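Putative alpha-galactosidase/melibiase (Bacteroides fragilis, PDB 4OGZ) probably hydrolyses terminal, non-reducing alpha-D-galactose residues from alpha-D-galactosides, as a putative member of glycoside hydrolase family 27. Local coordinates at residues G69-M74 with I90-E95; K42-N47 with L54-G59; L375-L380 with Y443-G448; I33-E38 with L75-A80. One frame throughout, in Å; residues are numbered along the deposited sequence.

Interaction 1. Residues G69-M74 with I90-E95; sequences GTYKVM and INIGDE
Y71, V73, I90 and I92 form the apolar side of an antiparallel beta ladder. The tyrosine is met at the edge of its ring, where CE2 lies 3.7 Å from CG1 of I92. With CG of Y71 beside its own backbone N (chi1 -52°), the ring leans back along the strand over G69 and so comes level with I92, the partner of G69. Further along, the delta methyl of I90 reaches V73, CD1 to CG2 3.9 Å. V73 thus extends the apolar row beyond the last bridged pair.

The backbone holds these residues in step. Two hydrogen-bonded pairs, G69 with I92 and Y71 with I90, flank the non-hydrogen-bonded pair T70 with N91. In the first pair the I92 N to G69 O bond is 2.7 Å and the return bond from G69 N to I92 O is equally short. The second pair is closed by Y71 N to I90 O at 2.8 Å and by I90 N to Y71 O, the latter almost straight at 178°. The hydroxyl of Y71, carried past G69 by the lean of the ring, is bonded to the backbone oxygen of E67.

On the reverse face T70 and N91 are polar. In one of the two conformers of T70, ND2 of N91 lies 3.0 Å from OG1 of T70, a weak, bent and therefore doubtful bond. The chemistry thus divides by face: paired amides secure the hairpin of strands 69-79 and 82-92, its isoleucine face is held by dispersion, and the polar face adds at most a weak link.

Interaction 2. Residues K42-N47 with L54-G59; sequences KWHAEN and LDKETG
W43 lays one face of its indole on G59, whose CA stands 3.5 Å from the centroid of the six-membered ring in a CH-pi contact, 19° off the normal. The indole rests directly on the backbone of this glycine, with CE3 of W43 3.3 Å from G59 N. The carbonyl oxygens of K56 and E57 lie at the edge of the indole, near its plane. The ring of H44 is engaged at its edge as well: a water in its plane lies 2.6 Å from ND1 of H44 and accepts from NZ of K56, bridging the two side chains.

The backbone makes one direct bond, from W43 N to a lone pair of K56 O, 3.0 Å long and nearly straight at 166°. The K56 carbonyl is presented by a turn that D55 organises. OD1 of D55 accepts from E57 N at 3.0 Å, an Asx turn, while its backbone oxygen receives both T58 N and G59 N. K42 and E57 run side by side, joined by a long salt bridge of 3.9 Å between NZ and OE2. On the inner side, CD2 of L54 lies 3.8 Å from CB of A45. The same methyl also fits against CB of W43. The W43 oxygen is buried here without a polar partner.

Strand 42-46 is an outer strand of the mixed sheet, bonded to strand 69-79, whereas 52-55 is outermost in the antiparallel sheet. The indole spans the two, packing on A77 and I33, with NE1 bonded to OG1 of T35 on strand 28-36.

Interaction 3. Residues L375-L380 with Y443-G448; sequences LLNKDL and YDVIEG
D379 and Y443 meet at about a right angle, the carboxylate plane turned 79° from that of the phenol ring. The hydroxyl of Y443 donates to OD2 of D379 over 3.0 Å, approaching from above the carboxylate plane, and OD2 of D379 lies at the edge of the ring, in its plane. N377 also stands crosswise to its partner. Its ND2 points at the V445 oxygen, 3.2 Å away, along a nearly straight bond (172°) that lies in the amide plane of N377.

N377 is the N-cap of helix 378-384, and its OD1 accepts from L380 N at 2.9 Å and, weakly, from D379 N. One side chain thus caps the helix and ties it to the turn, its amide rotation fixed from both ends. In the apolar part L380 crosses V445 obliquely, with CD2 of L380 a tight 3.5 Å from CG1 of V445, and CD1 of L380 touches the delta methyl of I446. D444 shapes this turn as an Asx motif, OD1 accepting from I446 N and E447 N.

The contact joins helix 378-384, on the catalytic-domain side, to the C-terminal beta sandwich, where V445 and L380 both reach V469 on strand 467-472 and L380 also packs on F348 of helix 341-353.

Interaction 4. Residues I33-E38 with L75-A80; sequences IPTSGE and LKAENA
N79 donates through ND2 to the backbone oxygen of E38, a 2.8 Å bond that closes one end of a contact between the two sheets of the Ig-like beta sandwich. The donor lies in the carbonyl plane, on a lone pair of E38 O, and the N-H...O angle is 150°. N79 reaches it with CG between its own backbone N and carbonyl carbon (chi1 64°), which turns the amide toward the loop carrying E38. The amide is well used beyond this bond: ND2 also donates to the backbone oxygen of G11 and OD1 accepts from L81 N, so both of its ends are gripped and its rotation is set.

Away from N79 the contact becomes apolar and buried. Segments 33-38 and 75-80 run in nearly the same direction, 17° apart, but their backbones stay too far apart to pair, and side chains span the gap. The gamma methyl of T35 touches A77, CG2 to CB 3.8 Å. The hydroxyl of T35 is turned back to the chain, donating from OG1 to I33 O over 2.8 Å from above the carbonyl plane, so this polar group is satisfied within the core. I15 of strand 14-15 and W43 help to enclose the layer, touching both I33 and A77.

At the far end I33 and L75 reach toward each other, tip to tip. CD1 of L75 rests against both branches of the isoleucine, 3.9 Å from CG1 and 3.9 Å from CG2 of I33.

Overall arrangement
Interactions 1, 2 and 4 all belong to the N-terminal Ig-like domain. Strand 69-79 serves interactions 1 and 4, whose centres lie 22 Å apart and whose segments alternate along the chain, and pairs with strand 42-46 of interaction 2. Interaction 2 is nested in the loop closed by interaction 4, their centres only 10 Å apart, and closes before interaction 1 opens; both 2 and 4 link the mixed sheet to the antiparallel one, whereas interaction 1 binds strands within the mixed sheet. Interaction 3 comes last in sequence, 20 Å from interaction 4 between centres, and joins the barrel side to the C-terminal sandwich. K378 also bonds weakly to S36, so segment 375-380 touches both beta domains.

Interaction 1. Residues G69-M74 with I90-E95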
# COMPACT_ATOMS: atom_id res chain seq x y z
N GLY A 69 -11.11 -11.18 -18.68
CA GLY A 69 -10.51 -12.50 -18.58
C GLY A 69 -9.37 -12.62 -17.62
O GLY A 69 -8.86 -11.63 -17.11
N THR A 70 -9.00 -13.88 -17.35
CA THR A 70 -7.83 -14.18 -16.54
C THR A 70 -6.78 -14.83 -17.42
O THR A 70 -7.03 -15.86 -18.11
CB THR A 70 -8.21 -15.07 -15.34
OG1 THR A 70 -9.13 -14.34 -14.52
CG2 THR A 70 -6.99 -15.44 -14.52
N TYR A 71 -5.61 -14.23 -17.40
CA TYR A 71 -4.50 -14.57 -18.24
C TYR A 71 -3.24 -14.90 -17.44
O TYR A 71 -2.82 -14.12 -16.60
CB TYR A 71 -4.20 -13.41 -19.15
CG TYR A 71 -5.37 -12.89 -19.89
CD1 TYR A 71 -5.74 -13.45 -21.12
CD2 TYR A 71 -6.09 -11.81 -19.43
CE1 TYR A 71 -6.81 -12.95 -21.84
CE2 TYR A 71 -7.15 -11.29 -20.15
CZ TYR A 71 -7.52 -11.88 -21.36
OH TYR A 71 -8.59 -11.37 -22.07
N LYS A 72 -2.64 -16.05 -17.73
CA LYS A 72 -1.50 -16.54 -16.99
C LYS A 72 -0.28 -16.43 -17.90
O LYS A 72 -0.16 -17.11 -18.94
CB LYS A 72 -1.78 -17.98 -16.49
CG LYS A 72 -2.93 -18.08 -15.49
CD LYS A 72 -3.45 -19.51 -15.27
CE LYS A 72 -4.98 -19.57 -15.18
NZ LYS A 72 -5.51 -20.73 -14.39
N VAL A 73 0.62 -15.54 -17.52
CA VAL A 73 1.78 -15.18 -18.27
C VAL A 73 2.99 -15.77 -17.58
O VAL A 73 3.11 -15.65 -16.34
CB VAL A 73 1.91 -13.63 -18.31
CG1 VAL A 73 3.17 -13.20 -19.07
CG2 VAL A 73 0.64 -13.00 -18.90
N MSE A 74 3.94 -16.30 -18.34
CA MSE A 74 5.16 -16.84 -17.72
C MSE A 74 6.24 -15.84 -17.95
O MSE A 74 6.52 -15.48 -19.08
CB MSE A 74 5.56 -18.21 -18.27
CG MSE A 74 4.51 -19.25 -17.84
SE MSE A 74 4.45 -19.67 -15.89
CE MSE A 74 6.34 -19.42 -15.44
N ILE A 90 -2.88 -12.09 -14.70
CA ILE A 90 -3.50 -10.82 -15.09
C ILE A 90 -5.00 -11.00 -15.18
O ILE A 90 -5.51 -11.72 -16.09
CB ILE A 90 -2.96 -10.33 -16.42
CG1 ILE A 90 -1.42 -10.25 -16.34
CG2 ILE A 90 -3.61 -9.00 -16.78
CD1 ILE A 90 -0.74 -9.63 -17.56
N ASN A 91 -5.70 -10.41 -14.23
CA ASN A 91 -7.12 -10.45 -14.21
C ASN A 91 -7.70 -9.14 -14.76
O ASN A 91 -7.61 -8.07 -14.13
CB ASN A 91 -7.65 -10.73 -12.82
CG ASN A 91 -9.15 -10.70 -12.78
OD1 ASN A 91 -9.75 -9.64 -12.71
ND2 ASN A 91 -9.76 -11.86 -12.92
N ILE A 92 -8.27 -9.24 -15.96
CA ILE A 92 -8.85 -8.11 -16.63
C ILE A 92 -10.30 -8.26 -16.32
O ILE A 92 -10.95 -9.20 -16.82
CB ILE A 92 -8.59 -8.11 -18.15
CG1 ILE A 92 -7.10 -8.00 -18.44
CG2 ILE A 92 -9.34 -6.95 -18.84
CD1 ILE A 92 -6.42 -6.77 -17.82
N GLY A 93 -10.81 -7.38 -15.48
CA GLY A 93 -12.09 -7.60 -14.85
C GLY A 93 -12.66 -6.40 -14.13
O GLY A 93 -12.29 -5.26 -14.37
N ASP A 94 -13.56 -6.69 -13.20
CA ASP A 94 -14.22 -5.66 -12.42
C ASP A 94 -13.44 -5.22 -11.18
O ASP A 94 -13.95 -4.41 -10.44
CB ASP A 94 -15.60 -6.18 -12.00
CG ASP A 94 -16.42 -6.58 -13.21
OD1 ASP A 94 -16.32 -5.85 -14.24
OD2 ASP A 94 -17.08 -7.65 -13.15
N GLU A 95 -12.23 -5.73 -10.98
CA GLU A 95 -11.49 -5.50 -9.73
C GLU A 95 -10.14 -4.79 -9.91
O GLU A 95 -9.34 -5.10 -10.78
CB GLU A 95 -11.26 -6.85 -9.04
CG GLU A 95 -12.52 -7.66 -8.69
CD GLU A 95 -13.40 -7.00 -7.63
OE1 GLU A 95 -12.94 -6.03 -6.95
OE2 GLU A 95 -14.55 -7.45 -7.46

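Interaction 2. Residues K42-N47 with L54-G59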
# COMPACT_ATOMS: atom_id res chain seq x y z
N LYS A 42 17.56 -8.93 -18.09
CA LYS A 42 16.68 -8.97 -19.25
C LYS A 42 15.46 -9.84 -18.94
O LYS A 42 15.59 -10.91 -18.36
CB LYS A 42 17.40 -9.56 -20.46
CG LYS A 42 17.04 -8.92 -21.79
CD LYS A 42 17.57 -9.75 -22.94
CE LYS A 42 16.98 -9.30 -24.27
NZ LYS A 42 17.86 -9.60 -25.43
N TRP A 43 14.30 -9.39 -19.39
CA TRP A 43 13.06 -10.05 -19.07
C TRP A 43 12.46 -10.69 -20.31
O TRP A 43 12.68 -10.25 -21.43
CB TRP A 43 12.06 -9.06 -18.52
CG TRP A 43 12.28 -8.63 -17.15
CD1 TRP A 43 11.74 -9.16 -16.03
CD2 TRP A 43 13.07 -7.50 -16.73
NE1 TRP A 43 12.15 -8.44 -14.92
CE2 TRP A 43 12.96 -7.41 -15.34
CE3 TRP A 43 13.83 -6.56 -17.40
CZ2 TRP A 43 13.61 -6.39 -14.59
CZ3 TRP A 43 14.48 -5.56 -16.66
CH2 TRP A 43 14.35 -5.48 -15.28
N HIS A 44 11.68 -11.74 -20.08
CA HIS A 44 10.93 -12.38 -21.15
C HIS A 44 9.57 -12.72 -20.63
O HIS A 44 9.39 -12.95 -19.43
CB HIS A 44 11.66 -13.64 -21.69
CG HIS A 44 13.03 -13.34 -22.19
ND1 HIS A 44 13.29 -13.06 -23.52
CD2 HIS A 44 14.21 -13.20 -21.53
CE1 HIS A 44 14.58 -12.80 -23.66
NE2 HIS A 44 15.16 -12.87 -22.47
N ALA A 45 8.61 -12.70 -21.54
CA ALA A 45 7.26 -13.04 -21.20
C ALA A 45 6.74 -13.97 -22.27
O ALA A 45 6.91 -13.71 -23.44
CB ALA A 45 6.41 -11.81 -21.11
N GLU A 46 6.12 -15.07 -21.86
CA GLU A 46 5.44 -15.95 -22.78
C GLU A 46 3.96 -15.88 -22.42
O GLU A 46 3.56 -15.79 -21.24
CB GLU A 46 6.05 -17.36 -22.72
CG GLU A 46 5.29 -18.46 -23.47
CD GLU A 46 5.26 -18.27 -24.99
OE1 GLU A 46 5.81 -17.27 -25.49
OE2 GLU A 46 4.68 -19.14 -25.70
N ASN A 47 3.13 -15.83 -23.44
CA ASN A 47 1.68 -15.84 -23.23
C ASN A 47 1.05 -14.52 -22.72
O ASN A 47 0.03 -14.54 -22.05
CB ASN A 47 1.32 -16.94 -22.23
CG ASN A 47 0.09 -17.67 -22.66
OD1 ASN A 47 -0.05 -18.00 -23.82
ND2 ASN A 47 -0.86 -17.87 -21.73
N LEU A 54 5.92 -6.43 -23.59
CA LEU A 54 6.95 -6.28 -22.58
C LEU A 54 8.17 -5.60 -23.19
O LEU A 54 8.62 -5.99 -24.23
CB LEU A 54 7.36 -7.65 -22.04
CG LEU A 54 8.69 -7.70 -21.30
CD1 LEU A 54 8.55 -7.04 -19.93
CD2 LEU A 54 9.18 -9.14 -21.19
N ASP A 55 8.70 -4.58 -22.53
CA ASP A 55 10.04 -4.09 -22.87
C ASP A 55 11.10 -4.92 -22.11
O ASP A 55 11.24 -4.82 -20.89
CB ASP A 55 10.15 -2.59 -22.56
CG ASP A 55 11.49 -2.02 -22.96
OD1 ASP A 55 12.43 -2.82 -23.14
OD2 ASP A 55 11.59 -0.79 -23.09
N LYS A 56 11.84 -5.73 -22.86
CA LYS A 56 12.74 -6.74 -22.31
C LYS A 56 13.91 -6.10 -21.61
O LYS A 56 14.53 -6.72 -20.77
CB LYS A 56 13.25 -7.65 -23.43
CG LYS A 56 12.15 -8.40 -24.16
CD LYS A 56 12.73 -9.36 -25.18
CE LYS A 56 11.66 -9.77 -26.19
NZ LYS A 56 12.14 -10.84 -27.11
N GLU A 57 14.21 -4.86 -21.95
CA GLU A 57 15.30 -4.15 -21.31
C GLU A 57 14.86 -3.41 -20.05
O GLU A 57 15.68 -3.19 -19.19
CB GLU A 57 16.01 -3.20 -22.29
CG GLU A 57 17.18 -3.83 -23.05
CD GLU A 57 16.78 -4.90 -24.08
OE1 GLU A 57 15.96 -4.62 -24.98
OE2 GLU A 57 17.32 -6.02 -23.99
N THR A 58 13.59 -3.04 -19.92
CA THR A 58 13.14 -2.28 -18.73
C THR A 58 12.22 -3.03 -17.79
O THR A 58 12.01 -2.59 -16.67
CB THR A 58 12.41 -0.99 -19.13
OG1 THR A 58 11.18 -1.30 -19.79
CG2 THR A 58 13.30 -0.19 -20.04
N GLY A 59 11.67 -4.17 -18.23
CA GLY A 59 10.84 -4.98 -17.35
C GLY A 59 9.42 -4.47 -17.24
O GLY A 59 8.66 -4.90 -16.35
O HOH W 1 11.95 -13.25 -25.76

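Interaction 3. Residues L375-L380 with Y443-G448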
# COMPACT_ATOMS: atom_id res chain seq x y z
N LEU A 375 11.61 -1.58 5.63
CA LEU A 375 10.81 -1.37 4.41
C LEU A 375 11.19 -2.28 3.23
O LEU A 375 10.43 -2.40 2.29
CB LEU A 375 10.94 0.08 3.96
CG LEU A 375 10.35 1.12 4.89
CD1 LEU A 375 10.50 2.49 4.25
CD2 LEU A 375 8.88 0.88 5.21
N LEU A 376 12.40 -2.83 3.25
CA LEU A 376 12.83 -3.73 2.22
C LEU A 376 12.78 -5.20 2.69
O LEU A 376 13.48 -6.01 2.14
CB LEU A 376 14.24 -3.36 1.70
CG LEU A 376 14.42 -1.95 1.08
CD1 LEU A 376 15.85 -1.82 0.57
CD2 LEU A 376 13.46 -1.63 -0.04
N ASN A 377 11.98 -5.53 3.70
CA ASN A 377 11.90 -6.90 4.15
C ASN A 377 10.98 -7.64 3.18
O ASN A 377 9.77 -7.50 3.25
CB ASN A 377 11.36 -7.05 5.57
CG ASN A 377 11.41 -8.49 6.07
OD1 ASN A 377 10.97 -9.42 5.36
ND2 ASN A 377 11.85 -8.68 7.30
N LYS A 378 11.60 -8.35 2.27
CA LYS A 378 10.92 -9.05 1.17
C LYS A 378 9.90 -10.06 1.67
O LYS A 378 8.89 -10.34 0.96
CB LYS A 378 12.01 -9.74 0.35
CG LYS A 378 11.59 -10.78 -0.66
CD LYS A 378 12.85 -11.52 -1.12
CE LYS A 378 12.69 -12.15 -2.49
NZ LYS A 378 13.83 -11.84 -3.40
N ASP A 379 10.16 -10.64 2.84
CA ASP A 379 9.34 -11.73 3.36
C ASP A 379 8.07 -11.20 3.98
O ASP A 379 6.99 -11.73 3.74
CB ASP A 379 10.11 -12.57 4.39
CG ASP A 379 11.30 -13.32 3.78
OD1 ASP A 379 11.24 -13.69 2.59
OD2 ASP A 379 12.31 -13.52 4.51
N LEU A 380 8.18 -10.10 4.72
CA LEU A 380 6.99 -9.41 5.22
C LEU A 380 6.10 -8.88 4.09
O LEU A 380 4.87 -9.05 4.14
CB LEU A 380 7.33 -8.25 6.15
CG LEU A 380 7.87 -8.69 7.49
CD1 LEU A 380 8.47 -7.46 8.22
CD2 LEU A 380 6.79 -9.37 8.32
N TYR A 443 9.59 -20.66 10.09
CA TYR A 443 10.55 -19.74 9.51
C TYR A 443 10.39 -18.37 10.18
O TYR A 443 9.29 -17.83 10.25
CB TYR A 443 10.32 -19.67 8.01
CG TYR A 443 11.22 -18.71 7.28
CD1 TYR A 443 12.53 -19.06 6.98
CD2 TYR A 443 10.75 -17.46 6.90
CE1 TYR A 443 13.37 -18.18 6.32
CE2 TYR A 443 11.57 -16.57 6.22
CZ TYR A 443 12.88 -16.94 5.95
OH TYR A 443 13.70 -16.05 5.29
N ASP A 444 11.48 -17.84 10.69
CA ASP A 444 11.50 -16.51 11.33
C ASP A 444 11.74 -15.46 10.26
O ASP A 444 12.81 -15.38 9.69
CB ASP A 444 12.53 -16.47 12.44
CG ASP A 444 12.54 -15.17 13.20
OD1 ASP A 444 12.30 -14.09 12.61
OD2 ASP A 444 12.79 -15.23 14.42
N VAL A 445 10.71 -14.69 9.98
CA VAL A 445 10.67 -13.71 8.90
C VAL A 445 11.47 -12.43 9.19
O VAL A 445 11.89 -11.74 8.27
CB VAL A 445 9.18 -13.35 8.64
CG1 VAL A 445 9.00 -12.02 7.90
CG2 VAL A 445 8.53 -14.48 7.88
N ILE A 446 11.69 -12.12 10.45
CA ILE A 446 12.46 -10.93 10.82
C ILE A 446 13.94 -11.28 10.81
O ILE A 446 14.76 -10.46 10.43
CB ILE A 446 12.07 -10.40 12.21
CG1 ILE A 446 10.56 -10.06 12.26
CG2 ILE A 446 12.90 -9.17 12.58
CD1 ILE A 446 10.16 -8.87 11.42
N GLU A 447 14.28 -12.49 11.25
CA GLU A 447 15.67 -12.96 11.18
C GLU A 447 16.04 -13.51 9.83
O GLU A 447 17.22 -13.67 9.55
CB GLU A 447 15.94 -14.06 12.21
CG GLU A 447 16.61 -13.56 13.46
CD GLU A 447 15.73 -12.62 14.22
OE1 GLU A 447 14.54 -12.95 14.41
OE2 GLU A 447 16.22 -11.54 14.60
N GLY A 448 15.06 -13.85 9.00
CA GLY A 448 15.32 -14.64 7.80
C GLY A 448 16.02 -15.98 8.08
O GLY A 448 17.05 -16.27 7.49

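Interaction 4. Residues I33-E38 with L75-A80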
# COMPACT_ATOMS: atom_id res chain seq x y z
N ILE A 33 7.80 -5.31 -13.54
CA ILE A 33 8.02 -6.61 -12.89
C ILE A 33 9.07 -6.44 -11.81
O ILE A 33 10.24 -6.31 -12.13
CB ILE A 33 8.53 -7.64 -13.87
CG1 ILE A 33 7.54 -7.83 -15.03
CG2 ILE A 33 8.81 -8.99 -13.18
CD1 ILE A 33 8.23 -8.36 -16.26
N PRO A 34 8.67 -6.50 -10.53
CA PRO A 34 9.65 -6.25 -9.47
C PRO A 34 10.68 -7.37 -9.36
O PRO A 34 10.34 -8.52 -9.05
CB PRO A 34 8.77 -6.15 -8.22
CG PRO A 34 7.38 -5.96 -8.69
CD PRO A 34 7.32 -6.69 -9.97
N THR A 35 11.93 -7.04 -9.60
CA THR A 35 12.92 -8.10 -9.77
C THR A 35 14.20 -7.79 -9.00
O THR A 35 14.92 -6.84 -9.33
CB THR A 35 13.26 -8.29 -11.25
OG1 THR A 35 12.05 -8.39 -11.99
CG2 THR A 35 14.07 -9.56 -11.46
N SER A 36 14.49 -8.62 -8.00
CA SER A 36 15.80 -8.61 -7.34
C SER A 36 16.82 -9.19 -8.26
O SER A 36 16.50 -9.98 -9.14
CB SER A 36 15.80 -9.44 -6.05
OG SER A 36 14.79 -9.02 -5.21
N GLY A 37 18.07 -8.84 -8.00
CA GLY A 37 19.24 -9.48 -8.60
C GLY A 37 20.25 -8.51 -9.20
O GLY A 37 19.95 -7.35 -9.46
N GLU A 38 21.43 -9.01 -9.46
CA GLU A 38 22.46 -8.22 -10.10
C GLU A 38 22.01 -7.72 -11.47
O GLU A 38 21.37 -8.43 -12.23
CB GLU A 38 23.74 -9.02 -10.23
CG GLU A 38 24.91 -8.20 -10.75
CD GLU A 38 26.24 -8.95 -10.82
OE1 GLU A 38 26.81 -9.26 -9.74
OE2 GLU A 38 26.71 -9.22 -11.94
N LEU A 75 6.83 -15.35 -16.85
CA LEU A 75 7.91 -14.38 -16.89
C LEU A 75 9.24 -15.05 -16.57
O LEU A 75 9.32 -15.97 -15.75
CB LEU A 75 7.68 -13.25 -15.89
CG LEU A 75 6.33 -12.51 -15.93
CD1 LEU A 75 6.25 -11.51 -14.79
CD2 LEU A 75 6.12 -11.82 -17.26
N LYS A 76 10.27 -14.60 -17.26
CA LYS A 76 11.60 -15.03 -16.98
C LYS A 76 12.48 -13.79 -16.88
O LYS A 76 12.35 -12.87 -17.68
CB LYS A 76 12.08 -15.98 -18.08
CG LYS A 76 13.33 -16.76 -17.71
CD LYS A 76 13.52 -18.02 -18.55
CE LYS A 76 14.52 -18.94 -17.85
NZ LYS A 76 14.94 -20.11 -18.67
N ALA A 77 13.34 -13.75 -15.87
CA ALA A 77 14.35 -12.72 -15.74
C ALA A 77 15.72 -13.37 -15.72
O ALA A 77 15.93 -14.39 -15.06
CB ALA A 77 14.13 -11.91 -14.47
N GLU A 78 16.67 -12.79 -16.44
CA GLU A 78 18.00 -13.40 -16.56
C GLU A 78 19.07 -12.37 -16.34
O GLU A 78 18.91 -11.20 -16.72
CB GLU A 78 18.17 -14.08 -17.95
CG GLU A 78 16.90 -14.77 -18.46
CD GLU A 78 17.11 -15.65 -19.69
OE1 GLU A 78 17.56 -15.12 -20.72
OE2 GLU A 78 16.79 -16.87 -19.63
N ASN A 79 20.15 -12.79 -15.67
CA ASN A 79 21.35 -11.97 -15.59
C ASN A 79 22.61 -12.85 -15.71
O ASN A 79 22.50 -14.05 -15.96
CB ASN A 79 21.36 -11.08 -14.31
CG ASN A 79 21.41 -11.87 -13.01
OD1 ASN A 79 21.72 -13.07 -12.98
ND2 ASN A 79 21.14 -11.19 -11.90
N ALA A 80 23.79 -12.28 -15.48
CA ALA A 80 25.04 -13.03 -15.57
C ALA A 80 25.16 -14.17 -14.57
O ALA A 80 25.99 -15.05 -14.75
CB ALA A 80 26.22 -12.09 -15.41